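Local coordinates for protein cortical-lytic enzyme (Bacillus cereus, PDB 4S3J) that acts as an N-acetylglucosaminidase that degrades partially broken-down cortex peptidoglycan during spore germination, probably recognising muramic acid delta-lactam, at residues S104-A109 and F132-A137. Sequence-based numbering, arbitrary orientation.
Sequences SVESIA and FLTYLA
S107 and A109 join the strand beginning at Y135 in parallel register, the local axes 20° apart: S107 O receives Y135 N, A109 N donates to Y135 O, and A109 O takes A137 N at 2.9 Å. Before Y135 side-chain hydroxyls take over much of the pairing. S107 OG, held between its own backbone N and carbonyl carbon (chi1 57°), donates to a lone pair of F132 O at 2.7 Å, in the carbonyl plane, and ties down the loop before the strand. T134 OG1 accepts S107 N at 3.0 Å, nearly straight at 164°, in place of a backbone carbonyl, while donating to T428 O. S107 O accepts T134 N, on a bent path, as well as Y135 N, and T134 N is shared between S107 O and S107 OG. On one face I108 CG1 rests against Y135 CB at 3.9 Å, and E106 OE1 lies in plane at the ring edge, 3.3 Å from Y135 CE2, its partner OE2 salt-bridged to K430. On the other, L133 CD2 packs on A109 CB at 3.6 Å. Strand 104-111, helix 120-129 and strand 135-143 form a beta-alpha-beta crossover, the repeating unit of the TIM barrel of family 18 glycosyl hydrolases.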
loop_
_atom_site.group_PDB
_atom_site.type_symbol
_atom_site.label_atom_id
_atom_site.label_comp_id
_atom_site.label_asym_id
_atom_site.label_seq_id
_atom_site.Cartn_x
_atom_site.Cartn_y
_atom_site.Cartn_z
ATOM N N SER A 104 -6.421 -12.490 9.930
ATOM C CA SER A 104 -7.237 -11.426 9.363
ATOM C C SER A 104 -6.389 -10.195 9.124
ATOM O O SER A 104 -5.368 -9.994 9.785
ATOM C CB SER A 104 -8.405 -11.066 10.290
ATOM O OG SER A 104 -9.351 -12.115 10.335
ATOM N N VAL A 105 -6.828 -9.375 8.183
ATOM C CA VAL A 105 -6.183 -8.091 7.904
ATOM C C VAL A 105 -7.255 -7.058 7.567
ATOM O O VAL A 105 -8.320 -7.397 7.045
ATOM C CB VAL A 105 -5.151 -8.224 6.735
ATOM C CG1 VAL A 105 -5.839 -8.346 5.375
ATOM C CG2 VAL A 105 -4.183 -7.070 6.730
ATOM N N GLU A 106 -6.984 -5.794 7.866
ATOM C CA GLU A 106 -7.793 -4.705 7.336
ATOM C C GLU A 106 -6.995 -4.036 6.234
ATOM O O GLU A 106 -5.790 -3.841 6.375
ATOM C CB GLU A 106 -8.196 -3.704 8.425
ATOM C CG GLU A 106 -9.099 -4.348 9.473
ATOM C CD GLU A 106 -9.835 -3.378 10.381
ATOM O OE1 GLU A 106 -9.710 -2.161 10.203
ATOM O OE2 GLU A 106 -10.572 -3.855 11.265
ATOM N N SER A 107 -7.671 -3.731 5.132
ATOM C CA SER A 107 -7.048 -3.121 3.964
ATOM C C SER A 107 -7.747 -1.813 3.642
ATOM O O SER A 107 -8.963 -1.732 3.728
ATOM C CB SER A 107 -7.122 -4.077 2.769
ATOM O OG SER A 107 -8.473 -4.417 2.519
ATOM N N ILE A 108 -6.967 -0.811 3.239
ATOM C CA ILE A 108 -7.476 0.466 2.773
ATOM C C ILE A 108 -6.900 0.735 1.400
ATOM O O ILE A 108 -5.764 0.348 1.142
ATOM C CB ILE A 108 -7.070 1.639 3.681
ATOM C CG1 ILE A 108 -7.505 1.375 5.127
ATOM C CG2 ILE A 108 -7.631 2.960 3.137
ATOM C CD1 ILE A 108 -6.789 2.265 6.103
ATOM N N ALA A 109 -7.670 1.355 0.515
ATOM C CA ALA A 109 -7.091 1.943 -0.697
ATOM C C ALA A 109 -7.611 3.356 -0.914
ATOM O O ALA A 109 -8.796 3.623 -0.732
ATOM C CB ALA A 109 -7.386 1.099 -1.910
ATOM N N PHE A 132 -11.668 -6.311 -2.418
ATOM C CA PHE A 132 -10.485 -6.597 -1.614
ATOM C C PHE A 132 -10.283 -5.618 -0.448
ATOM O O PHE A 132 -9.261 -5.704 0.247
ATOM C CB PHE A 132 -9.209 -6.555 -2.487
ATOM C CG PHE A 132 -9.204 -7.500 -3.652
ATOM C CD1 PHE A 132 -9.696 -7.114 -4.890
ATOM C CD2 PHE A 132 -8.648 -8.759 -3.515
ATOM C CE1 PHE A 132 -9.664 -7.982 -5.961
ATOM C CE2 PHE A 132 -8.615 -9.631 -4.585
ATOM C CZ PHE A 132 -9.127 -9.240 -5.809
ATOM N N LEU A 133 -11.242 -4.709 -0.224
ATOM C CA LEU A 133 -11.065 -3.601 0.718
ATOM C C LEU A 133 -11.928 -3.649 1.974
ATOM O O LEU A 133 -13.132 -3.937 1.919
ATOM C CB LEU A 133 -11.370 -2.278 0.032
ATOM C CG LEU A 133 -10.530 -1.928 -1.184
ATOM C CD1 LEU A 133 -10.966 -0.530 -1.643
ATOM C CD2 LEU A 133 -9.053 -1.968 -0.872
ATOM N N THR A 134 -11.326 -3.311 3.107
ATOM C CA THR A 134 -12.110 -3.024 4.301
ATOM C C THR A 134 -12.659 -1.599 4.205
ATOM O O THR A 134 -13.824 -1.325 4.564
ATOM C CB THR A 134 -11.278 -3.169 5.597
ATOM O OG1 THR A 134 -10.575 -4.423 5.596
ATOM C CG2 THR A 134 -12.188 -3.079 6.820
ATOM N N TYR A 135 -11.795 -0.703 3.718
ATOM C CA TYR A 135 -12.099 0.717 3.591
ATOM C C TYR A 135 -11.713 1.261 2.221
ATOM O O TYR A 135 -10.686 0.869 1.686
ATOM C CB TYR A 135 -11.340 1.522 4.645
ATOM C CG TYR A 135 -11.646 1.196 6.078
ATOM C CD1 TYR A 135 -12.697 1.808 6.716
ATOM C CD2 TYR A 135 -10.865 0.297 6.791
ATOM C CE1 TYR A 135 -12.985 1.530 8.020
ATOM C CE2 TYR A 135 -11.139 0.012 8.111
ATOM C CZ TYR A 135 -12.206 0.635 8.715
ATOM O OH TYR A 135 -12.525 0.382 10.037
ATOM N N LEU A 136 -12.528 2.180 1.690
ATOM C CA LEU A 136 -12.232 2.947 0.477
ATOM C C LEU A 136 -12.131 4.417 0.856
ATOM O O LEU A 136 -13.063 4.972 1.458
ATOM C CB LEU A 136 -13.307 2.735 -0.582
ATOM C CG LEU A 136 -13.150 3.532 -1.879
ATOM C CD1 LEU A 136 -11.855 3.139 -2.639
ATOM C CD2 LEU A 136 -14.367 3.350 -2.763
ATOM N N ALA A 137 -11.011 5.038 0.503
ATOM C CA ALA A 137 -10.706 6.413 0.909
ATOM C C ALA A 137 -10.666 7.374 -0.261
ATOM O O ALA A 137 -9.649 7.462 -0.961
ATOM C CB ALA A 137 -9.378 6.468 1.645
#